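Long-range contacts in dipeptidase AC. Metallo peptidase. MEROPS family M19 (Rhodobacter sphaeroides, PDB 3LY0), which probably hydrolyses dipeptides as a zinc metallopeptidase of the membrane dipeptidase family, and here holds a phosphinate mimic of L-Ala-D-Ala next to its zinc ions: residues Met73-Pro78 and Gly274-Glu279; Phe178-Ser183 and Val239-Arg244; Ser268-Asp273 and Glu283-His288. All coordinates share one frame; numbering follows the deposited sequence.

Contact 1 of 3, residues Met73-Pro78 and Gly274-Glu279; sequences MMDAPP and GRRSAE
Asp75 and Arg276 form the charged end of a surface contact in this TIM-barrel-clan dipeptidase, where the end of helix 68-75 and the turn after it meet the loop between helices 267-270 and 283-296. The close side of the contact lies along Asp75, Pro77, Gly274 and Arg276. Arg276, its CG turned opposite the backbone N (chi1 -168°), extends toward the helix end and then bends at chi3, bringing its NE to 2.5 Å from Asp75 OD1, an unusually short separation for a salt bridge. The carboxylate and guanidinium planes are 27° apart, nearly coplanar, with the donor on the syn side of OD1 but tilted 26° out of the carboxylate plane, and NH2 adds weak bonds to both oxygens. Beside the aliphatic part of Arg276, Met74 CE approaches Arg276 CD at 4.1 Å; the nearest side-chain atom of Met74 is also about 6 Å from the bound phosphinate. The Pro77 ring presses on the other loop at its start, with CD 3.5 Å from Arg275 CG and CG in contact with the carbonyl oxygen of Gly274. On this same side a water bridges two backbone carbonyls that could not bond to each other, donating to Met74 O at 2.6 Å and to Gly274 O at 2.8 Å.

The other side is looser and wet. Arg275 is exposed, and its NE makes a weak, long bond to the carbonyl oxygen of Asp75. A second water donates to Asp75 O and accepts from Arg275 NH2, 2.8 Å from each.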
loop_
_atom_site.group_PDB
_atom_site.type_symbol
_atom_site.label_atom_id
_atom_site.label_comp_id
_atom_site.label_asym_id
_atom_site.label_seq_id
_atom_site.Cartn_x
_atom_site.Cartn_y
_atom_site.Cartn_z
ATOM N N MET A 73 16.444 4.361 14.711
ATOM C CA MET A 73 17.016 5.287 13.743
ATOM C C MET A 73 15.949 6.213 13.174
ATOM O O MET A 73 16.159 7.419 13.048
ATOM C CB MET A 73 17.695 4.526 12.607
ATOM C CG MET A 73 18.903 3.732 13.040
ATOM S SD MET A 73 19.592 2.796 11.671
ATOM C CE MET A 73 19.992 4.111 10.553
ATOM N N MET A 74 14.799 5.644 12.833
ATOM C CA MET A 74 13.714 6.433 12.261
ATOM C C MET A 74 13.076 7.392 13.276
ATOM O O MET A 74 12.354 8.312 12.894
ATOM C CB MET A 74 12.670 5.519 11.596
ATOM C CG MET A 74 13.159 4.874 10.278
ATOM S SD MET A 74 11.996 3.729 9.468
ATOM C CE MET A 74 11.545 2.775 10.902
ATOM N N ASP A 75 13.351 7.193 14.564
ATOM C CA ASP A 75 12.835 8.092 15.602
ATOM C C ASP A 75 13.518 9.455 15.576
ATOM O O ASP A 75 12.927 10.455 15.978
ATOM C CB ASP A 75 13.032 7.499 17.003
ATOM C CG ASP A 75 12.117 6.326 17.286
ATOM O OD1 ASP A 75 11.091 6.174 16.588
ATOM O OD2 ASP A 75 12.424 5.559 18.224
ATOM N N ALA A 76 14.768 9.490 15.129
ATOM C CA ALA A 76 15.559 10.712 15.198
ATOM C C ALA A 76 16.260 11.037 13.887
ATOM O O ALA A 76 17.436 10.728 13.710
ATOM C CB ALA A 76 16.574 10.629 16.336
ATOM N N PRO A 77 15.529 11.662 12.957
ATOM C CA PRO A 77 16.131 12.139 11.714
ATOM C C PRO A 77 17.148 13.224 12.026
ATOM O O PRO A 77 17.041 13.861 13.079
ATOM C CB PRO A 77 14.939 12.743 10.950
ATOM C CG PRO A 77 13.719 12.235 11.636
ATOM C CD PRO A 77 14.102 12.005 13.058
ATOM N N PRO A 78 18.113 13.446 11.127
ATOM C CA PRO A 78 18.234 12.759 9.833
ATOM C C PRO A 78 18.652 11.304 9.992
ATOM O O PRO A 78 19.384 10.969 10.927
ATOM C CB PRO A 78 19.358 13.521 9.123
ATOM C CG PRO A 78 19.687 14.702 9.998
ATOM C CD PRO A 78 19.219 14.388 11.365
ATOM N N GLY A 274 9.593 14.374 9.487
ATOM C CA GLY A 274 9.963 13.025 9.092
ATOM C C GLY A 274 10.238 12.049 10.224
ATOM O O GLY A 274 10.853 11.004 10.003
ATOM N N ARG A 275 9.776 12.388 11.425
ATOM C CA ARG A 275 9.996 11.563 12.610
ATOM C C ARG A 275 8.969 10.445 12.669
ATOM O O ARG A 275 7.920 10.525 12.034
ATOM C CB ARG A 275 9.877 12.407 13.885
ATOM C CG ARG A 275 11.017 13.385 14.136
ATOM C CD ARG A 275 10.844 14.043 15.497
ATOM N NE ARG A 275 10.682 13.039 16.547
ATOM C CZ ARG A 275 10.266 13.301 17.783
ATOM N NH1 ARG A 275 9.962 14.545 18.138
ATOM N NH2 ARG A 275 10.146 12.315 18.665
ATOM N N ARG A 276 9.263 9.414 13.455
ATOM C CA ARG A 276 8.372 8.258 13.581
ATOM C C ARG A 276 7.263 8.406 14.641
ATOM O O ARG A 276 6.295 7.640 14.642
ATOM C CB ARG A 276 9.203 7.000 13.859
ATOM C CG ARG A 276 8.442 5.695 13.719
ATOM C CD ARG A 276 9.350 4.496 13.957
ATOM N NE ARG A 276 9.763 4.411 15.352
ATOM C CZ ARG A 276 9.172 3.642 16.258
ATOM N NH1 ARG A 276 8.148 2.879 15.908
ATOM N NH2 ARG A 276 9.608 3.628 17.509
ATOM N N SER A 277 7.400 9.379 15.533
ATOM C CA SER A 277 6.472 9.530 16.656
ATOM C C SER A 277 4.995 9.700 16.268
ATOM O O SER A 277 4.651 10.522 15.415
ATOM C CB SER A 277 6.899 10.704 17.531
ATOM O OG SER A 277 5.928 10.965 18.526
ATOM N N ALA A 278 4.130 8.930 16.923
ATOM C CA ALA A 278 2.689 9.034 16.733
ATOM C C ALA A 278 2.086 10.303 17.346
ATOM O O ALA A 278 0.892 10.565 17.168
ATOM C CB ALA A 278 1.995 7.800 17.309
ATOM N N GLU A 279 2.897 11.072 18.077
ATOM C CA GLU A 279 2.416 12.279 18.754
ATOM C C GLU A 279 2.359 13.456 17.787
ATOM O O GLU A 279 3.321 14.215 17.630
ATOM C CB GLU A 279 3.299 12.611 19.964
ATOM C CG GLU A 279 2.940 13.921 20.656
ATOM C CD GLU A 279 3.911 14.281 21.769
ATOM O OE1 GLU A 279 4.044 15.487 22.077
ATOM O OE2 GLU A 279 4.548 13.360 22.328
HETATM O O HOH W 1 10.809 8.321 10.764
HETATM O O HOH W 2 10.238 10.242 16.829
#

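Contact 2 of 3, residues Phe178-Ser183 and Val239-Arg244; sequences FRFPGS and VTPSTR. With LY0 ((2R)-3-[(R)-[(1R)-1-aminoethyl](hydroxy)phosphoryl]-2-methylpropanoic acid), chain C.
Phe178 and Arg244 lie side by side and point the same way into the ligand pocket of this TIM-barrel-clan enzyme, joining the short strand 179-180 to the loop that follows strand 230-231. Ring and guanidinium planes are turned 54° apart, and Phe178 CE1 stands 4.0 Å from Arg244 CG.

Further along, Thr243 crosses Arg179 at about a right angle. Its OG1 sits between the backbone N and the carbonyl carbon (chi1 49°), where it accepts from Arg179 N and also bonds to Pro177 O, while CG2 packs on Arg179 CB at 3.6 Å. The guanidinium of Arg179 has its salt bridge with Glu80. In the backbone, Thr243 N returns a bond to Arg179 O, and Gly182 N bonds to the carbonyl of Pro241, the centre of an inverse gamma turn. Phe180 crosses the Pro241 ring obliquely, its CE1 3.5 Å from Pro241 CD, and Thr240 CG2 touches Phe180 CE1 as well.

Bent at both chi2 and chi3, Arg244 grips the phosphinate's carboxylate with two nitrogens: NE reaches O61 at 2.7 Å, and NH2 reaches O62 at 3.0 Å in an almost straight bond of 175°.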
loop_
_atom_site.group_PDB
_atom_site.type_symbol
_atom_site.label_atom_id
_atom_site.label_comp_id
_atom_site.label_asym_id
_atom_site.label_seq_id
_atom_site.Cartn_x
_atom_site.Cartn_y
_atom_site.Cartn_z
ATOM N N PHE A 178 15.151 3.687 3.129
ATOM C CA PHE A 178 14.448 4.621 4.002
ATOM C C PHE A 178 15.413 5.692 4.471
ATOM O O PHE A 178 16.380 5.395 5.174
ATOM C CB PHE A 178 13.861 3.893 5.203
ATOM C CG PHE A 178 12.838 2.875 4.834
ATOM C CD1 PHE A 178 11.548 3.266 4.500
ATOM C CD2 PHE A 178 13.163 1.529 4.795
ATOM C CE1 PHE A 178 10.599 2.330 4.144
ATOM C CE2 PHE A 178 12.217 0.587 4.446
ATOM C CZ PHE A 178 10.932 0.987 4.117
ATOM N N ARG A 179 15.155 6.936 4.078
ATOM C CA ARG A 179 16.046 8.034 4.422
ATOM C C ARG A 179 15.249 9.319 4.587
ATOM O O ARG A 179 14.239 9.524 3.921
ATOM C CB ARG A 179 17.090 8.195 3.317
ATOM C CG ARG A 179 17.928 9.446 3.363
ATOM C CD ARG A 179 18.836 9.482 2.140
ATOM N NE ARG A 179 19.696 8.303 2.098
ATOM C CZ ARG A 179 19.988 7.600 1.007
ATOM N NH1 ARG A 179 19.506 7.943 -0.181
ATOM N NH2 ARG A 179 20.786 6.550 1.100
ATOM N N PHE A 180 15.699 10.189 5.482
ATOM C CA PHE A 180 15.116 11.522 5.605
ATOM C C PHE A 180 16.192 12.489 6.078
ATOM O O PHE A 180 16.872 12.198 7.055
ATOM C CB PHE A 180 13.972 11.546 6.618
ATOM C CG PHE A 180 13.279 12.883 6.700
ATOM C CD1 PHE A 180 12.130 13.124 5.961
ATOM C CD2 PHE A 180 13.799 13.908 7.481
ATOM C CE1 PHE A 180 11.502 14.349 6.015
ATOM C CE2 PHE A 180 13.178 15.149 7.541
ATOM C CZ PHE A 180 12.022 15.374 6.806
ATOM N N PRO A 181 16.350 13.633 5.394
ATOM C CA PRO A 181 15.656 13.983 4.156
ATOM C C PRO A 181 16.410 13.390 2.970
ATOM O O PRO A 181 17.601 13.092 3.081
ATOM C CB PRO A 181 15.764 15.510 4.135
ATOM C CG PRO A 181 17.083 15.760 4.761
ATOM C CD PRO A 181 17.167 14.764 5.890
ATOM N N GLY A 182 15.731 13.196 1.849
ATOM C CA GLY A 182 16.419 12.751 0.659
ATOM C C GLY A 182 15.510 12.630 -0.542
ATOM O O GLY A 182 14.300 12.471 -0.405
ATOM N N SER A 183 16.117 12.708 -1.720
ATOM C CA SER A 183 15.431 12.555 -2.989
ATOM C C SER A 183 15.087 11.085 -3.216
ATOM O O SER A 183 15.806 10.207 -2.755
ATOM C CB SER A 183 16.356 13.035 -4.108
ATOM O OG SER A 183 15.972 12.549 -5.380
ATOM N N VAL A 239 5.970 18.202 0.840
ATOM C CA VAL A 239 5.584 18.434 2.228
ATOM C C VAL A 239 6.537 17.735 3.197
ATOM O O VAL A 239 6.995 18.340 4.172
ATOM C CB VAL A 239 4.134 17.960 2.473
ATOM C CG1 VAL A 239 3.742 18.108 3.923
ATOM C CG2 VAL A 239 3.170 18.711 1.560
ATOM N N THR A 240 6.823 16.462 2.929
ATOM C CA THR A 240 7.734 15.671 3.752
ATOM C C THR A 240 8.752 15.004 2.834
ATOM O O THR A 240 8.411 14.067 2.115
ATOM C CB THR A 240 6.967 14.552 4.490
ATOM O OG1 THR A 240 6.029 15.133 5.399
ATOM C CG2 THR A 240 7.921 13.630 5.256
ATOM N N PRO A 241 10.003 15.495 2.833
ATOM C CA PRO A 241 11.025 15.006 1.896
ATOM C C PRO A 241 11.652 13.674 2.308
ATOM O O PRO A 241 12.876 13.553 2.422
ATOM C CB PRO A 241 12.067 16.126 1.912
ATOM C CG PRO A 241 11.950 16.679 3.299
ATOM C CD PRO A 241 10.469 16.683 3.572
ATOM N N SER A 242 10.799 12.674 2.506
ATOM C CA SER A 242 11.226 11.289 2.686
ATOM C C SER A 242 11.501 10.657 1.325
ATOM O O SER A 242 10.802 10.942 0.358
ATOM C CB SER A 242 10.118 10.493 3.377
ATOM O OG SER A 242 10.326 9.091 3.228
ATOM N N THR A 243 12.503 9.787 1.245
ATOM C CA THR A 243 12.758 9.045 0.002
ATOM C C THR A 243 11.534 8.264 -0.503
ATOM O O THR A 243 11.461 7.925 -1.688
ATOM C CB THR A 243 13.911 8.047 0.183
ATOM O OG1 THR A 243 13.677 7.282 1.372
ATOM C CG2 THR A 243 15.238 8.812 0.346
ATOM N N ARG A 244 10.602 7.974 0.403
ATOM C CA ARG A 244 9.403 7.200 0.067
ATOM C C ARG A 244 8.278 8.012 -0.573
ATOM O O ARG A 244 7.326 7.441 -1.120
ATOM C CB ARG A 244 8.898 6.465 1.301
ATOM C CG ARG A 244 9.586 5.124 1.512
ATOM C CD ARG A 244 9.021 4.073 0.563
ATOM N NE ARG A 244 7.742 3.533 1.029
ATOM C CZ ARG A 244 6.546 3.815 0.515
ATOM N NH1 ARG A 244 6.411 4.659 -0.501
ATOM N NH2 ARG A 244 5.472 3.218 1.016
HETATM P P LY0 C . 5.673 -1.312 4.585
HETATM C C1 LY0 C . 7.181 -3.188 6.003
HETATM N N1 LY0 C . 5.354 -3.975 4.524
HETATM C C2 LY0 C . 5.807 -2.929 5.423
HETATM C C4 LY0 C . 5.846 0.052 5.803
HETATM C C5 LY0 C . 6.807 1.141 5.417
HETATM C C6 LY0 C . 6.616 1.618 4.003
HETATM C C7 LY0 C . 6.946 2.243 6.436
HETATM O O31 LY0 C . 4.316 -1.314 3.922
HETATM O O32 LY0 C . 6.769 -1.228 3.471
HETATM O O61 LY0 C . 7.580 2.382 3.430
HETATM O O62 LY0 C . 5.616 1.302 3.337
HETATM O O HOH W 3 11.843 8.441 5.291
#

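Contact 3 of 3, residues Ser268-Asp273 and Glu283-His288; sequences SFLRED and EPVLRH. With LY0 ((2R)-3-[(R)-[(1R)-1-aminoethyl](hydroxy)phosphoryl]-2-methylpropanoic acid), chain C.
Leu270 and His288 bring the end of the short helix 267-270 against the first turns of helix 283-296, beside strand 260-263 of this TIM-barrel-clan enzyme. Apolar contact comes first. The two branches of Leu270 divide the work: CD1 meets Val285 CG2 at 4.0 Å, while CD2 lies the same distance from His288 CD2. Leu263 of the strand touches all three side chains. Pro284 turns its CB toward the loop, 3.5 Å from the carbonyl oxygen of Leu270.

Hydrogen bonding centres on the imidazole. His288 NE2 gives Leu270 O only a weak bond, 3.0 Å long but bent to 122° at the hydrogen, although that oxygen lies near the ring plane. Its stronger partner is Thr240 OG1, and on the far side of the ring ND1 bonds to Ala236 N, so both nitrogens are used.

Charged groups lie toward the outer side of the contact. Arg271 takes hold of Asp273 side-on within its own loop, NE to OD1 and NH2 to OD2, each in the guanidinium plane and on a syn lone pair. Across the contact Arg287 joins Glu272 and Glu283 in a salt-bridge network, but the position of Glu272 OE2 is doubtful. A firmer link is the water that accepts from Glu272 N at 2.8 Å and from Arg287 NH1 at 3.1 Å.

On the pocket side, the edge of Phe269 faces the phosphinate, with CE2 3.3 Å from O61, while its carbonyl oxygen bonds to Asn235 and Asn245. The backbone amide bonded to ND1 implies that the buried His288 probably carries a proton on NE2, so that NE2 would be the donor to Thr240 OG1 and, weakly, to Leu270 O.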
loop_
_atom_site.group_PDB
_atom_site.type_symbol
_atom_site.label_atom_id
_atom_site.label_comp_id
_atom_site.label_asym_id
_atom_site.label_seq_id
_atom_site.Cartn_x
_atom_site.Cartn_y
_atom_site.Cartn_z
ATOM N N SER A 268 6.202 8.724 9.651
ATOM C CA SER A 268 7.456 9.122 9.013
ATOM C C SER A 268 7.251 9.834 7.683
ATOM O O SER A 268 8.106 10.603 7.254
ATOM C CB SER A 268 8.323 7.893 8.774
ATOM O OG SER A 268 8.535 7.201 9.996
ATOM N N PHE A 269 6.119 9.572 7.032
ATOM C CA PHE A 269 5.891 10.085 5.686
ATOM C C PHE A 269 4.885 11.227 5.678
ATOM O O PHE A 269 4.637 11.818 4.631
ATOM C CB PHE A 269 5.403 8.963 4.758
ATOM C CG PHE A 269 6.315 7.761 4.719
ATOM C CD1 PHE A 269 7.669 7.871 5.017
ATOM C CD2 PHE A 269 5.807 6.512 4.366
ATOM C CE1 PHE A 269 8.504 6.756 4.969
ATOM C CE2 PHE A 269 6.629 5.397 4.316
ATOM C CZ PHE A 269 7.977 5.515 4.627
ATOM N N LEU A 270 4.314 11.522 6.846
ATOM C CA LEU A 270 3.320 12.589 7.005
ATOM C C LEU A 270 3.890 13.837 7.678
ATOM O O LEU A 270 3.611 14.950 7.261
ATOM C CB LEU A 270 2.147 12.090 7.857
ATOM C CG LEU A 270 1.145 11.117 7.228
ATOM C CD1 LEU A 270 0.188 10.569 8.272
ATOM C CD2 LEU A 270 0.363 11.796 6.112
ATOM N N ARG A 271 4.665 13.635 8.741
ATOM C CA ARG A 271 5.188 14.761 9.516
ATOM C C ARG A 271 6.208 15.541 8.700
ATOM O O ARG A 271 7.031 14.966 7.999
ATOM C CB ARG A 271 5.854 14.242 10.789
ATOM C CG ARG A 271 4.912 13.548 11.749
ATOM C CD ARG A 271 5.688 12.827 12.835
ATOM N NE ARG A 271 6.474 13.780 13.612
ATOM C CZ ARG A 271 6.300 14.012 14.907
ATOM N NH1 ARG A 271 5.378 13.344 15.586
ATOM N NH2 ARG A 271 7.059 14.909 15.522
ATOM N N GLU A 272 6.174 16.861 8.797
ATOM C CA GLU A 272 7.149 17.645 8.056
ATOM C C GLU A 272 8.573 17.367 8.545
ATOM O O GLU A 272 9.526 17.501 7.778
ATOM C CB GLU A 272 6.826 19.134 8.142
ATOM C CG GLU A 272 5.609 19.542 7.321
ATOM C CD GLU A 272 5.320 21.031 7.415
ATOM O OE1 GLU A 272 6.193 21.778 7.901
ATOM O OE2 GLU A 272 4.221 21.452 7.002
ATOM N N ASP A 273 8.703 16.957 9.805
ATOM C CA ASP A 273 10.012 16.612 10.382
ATOM C C ASP A 273 10.448 15.164 10.127
ATOM O O ASP A 273 11.539 14.762 10.519
ATOM C CB ASP A 273 10.067 16.938 11.885
ATOM C CG ASP A 273 9.097 16.104 12.719
ATOM O OD1 ASP A 273 8.686 15.011 12.283
ATOM O OD2 ASP A 273 8.750 16.542 13.837
ATOM N N GLU A 283 -3.147 18.262 11.327
ATOM C CA GLU A 283 -2.590 19.198 10.348
ATOM C C GLU A 283 -1.735 18.539 9.255
ATOM O O GLU A 283 -1.898 18.845 8.076
ATOM C CB GLU A 283 -1.753 20.297 11.026
ATOM C CG GLU A 283 -2.461 21.218 12.006
ATOM C CD GLU A 283 -1.492 22.226 12.622
ATOM O OE1 GLU A 283 -0.283 22.158 12.301
ATOM O OE2 GLU A 283 -1.927 23.086 13.421
ATOM N N PRO A 284 -0.796 17.657 9.639
ATOM C CA PRO A 284 0.050 17.086 8.581
ATOM C C PRO A 284 -0.732 16.183 7.629
ATOM O O PRO A 284 -0.419 16.118 6.439
ATOM C CB PRO A 284 1.091 16.266 9.364
ATOM C CG PRO A 284 1.103 16.905 10.743
ATOM C CD PRO A 284 -0.323 17.288 10.985
ATOM N N VAL A 285 -1.732 15.485 8.148
ATOM C CA VAL A 285 -2.570 14.632 7.306
ATOM C C VAL A 285 -3.267 15.486 6.245
ATOM O O VAL A 285 -3.247 15.168 5.060
ATOM C CB VAL A 285 -3.617 13.891 8.145
ATOM C CG1 VAL A 285 -4.575 13.106 7.249
ATOM C CG2 VAL A 285 -2.932 12.958 9.154
ATOM N N LEU A 286 -3.858 16.599 6.671
ATOM C CA LEU A 286 -4.582 17.458 5.742
ATOM C C LEU A 286 -3.653 18.231 4.824
ATOM O O LEU A 286 -4.017 18.588 3.708
ATOM C CB LEU A 286 -5.488 18.418 6.510
ATOM C CG LEU A 286 -6.665 17.716 7.179
ATOM C CD1 LEU A 286 -7.369 18.667 8.139
ATOM C CD2 LEU A 286 -7.625 17.160 6.126
ATOM N N ARG A 287 -2.444 18.505 5.295
ATOM C CA ARG A 287 -1.451 19.171 4.479
ATOM C C ARG A 287 -1.121 18.286 3.278
ATOM O O ARG A 287 -1.113 18.738 2.137
ATOM C CB ARG A 287 -0.198 19.414 5.321
ATOM C CG ARG A 287 0.753 20.447 4.771
ATOM C CD ARG A 287 1.758 20.857 5.852
ATOM N NE ARG A 287 1.102 21.129 7.136
ATOM C CZ ARG A 287 1.445 20.578 8.302
ATOM N NH1 ARG A 287 2.459 19.719 8.373
ATOM N NH2 ARG A 287 0.778 20.894 9.409
ATOM N N HIS A 288 -0.851 17.009 3.535
ATOM C CA HIS A 288 -0.563 16.087 2.440
ATOM C C HIS A 288 -1.766 15.890 1.532
ATOM O O HIS A 288 -1.627 15.903 0.313
ATOM C CB HIS A 288 -0.077 14.747 2.977
ATOM C CG HIS A 288 1.372 14.744 3.341
ATOM N ND1 HIS A 288 2.371 14.459 2.431
ATOM C CD2 HIS A 288 1.992 15.028 4.511
ATOM C CE1 HIS A 288 3.544 14.553 3.035
ATOM N NE2 HIS A 288 3.341 14.886 4.298
HETATM P P LY0 C . 5.673 -1.312 4.585
HETATM C C1 LY0 C . 7.181 -3.188 6.003
HETATM N N1 LY0 C . 5.354 -3.975 4.524
HETATM C C2 LY0 C . 5.807 -2.929 5.423
HETATM C C4 LY0 C . 5.846 0.052 5.803
HETATM C C5 LY0 C . 6.807 1.141 5.417
HETATM C C6 LY0 C . 6.616 1.618 4.003
HETATM C C7 LY0 C . 6.946 2.243 6.436
HETATM O O31 LY0 C . 4.316 -1.314 3.922
HETATM O O32 LY0 C . 6.769 -1.228 3.471
HETATM O O61 LY0 C . 7.580 2.382 3.430
HETATM O O62 LY0 C . 5.616 1.302 3.337
HETATM O O HOH W 4 4.196 18.103 10.324
#

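In the fold
The three contacts lie on the same side of the chain's centre, each pair of centres about 12 Å apart. Along the chain, contact 1 opens first at 73-78; both segments of contact 2 follow, and then contact 3 opens just before contact 1 closes. Residues 268-279, from the end of helix 267-270 into the loop before helix 283-296, therefore serve two contacts in succession. Strand 79-80, directly after 73-78, pairs antiparallel with strand 179-180 of contact 2, whose Phe180 ring packs on Pro77 and Gly274. Thr240 of contact 2 probably bonds to Arg271 O, and Arg271 of contact 3 reaches Ser277 O of contact 1. Together they join loops round the pocket, which contacts 2 and 3 both line.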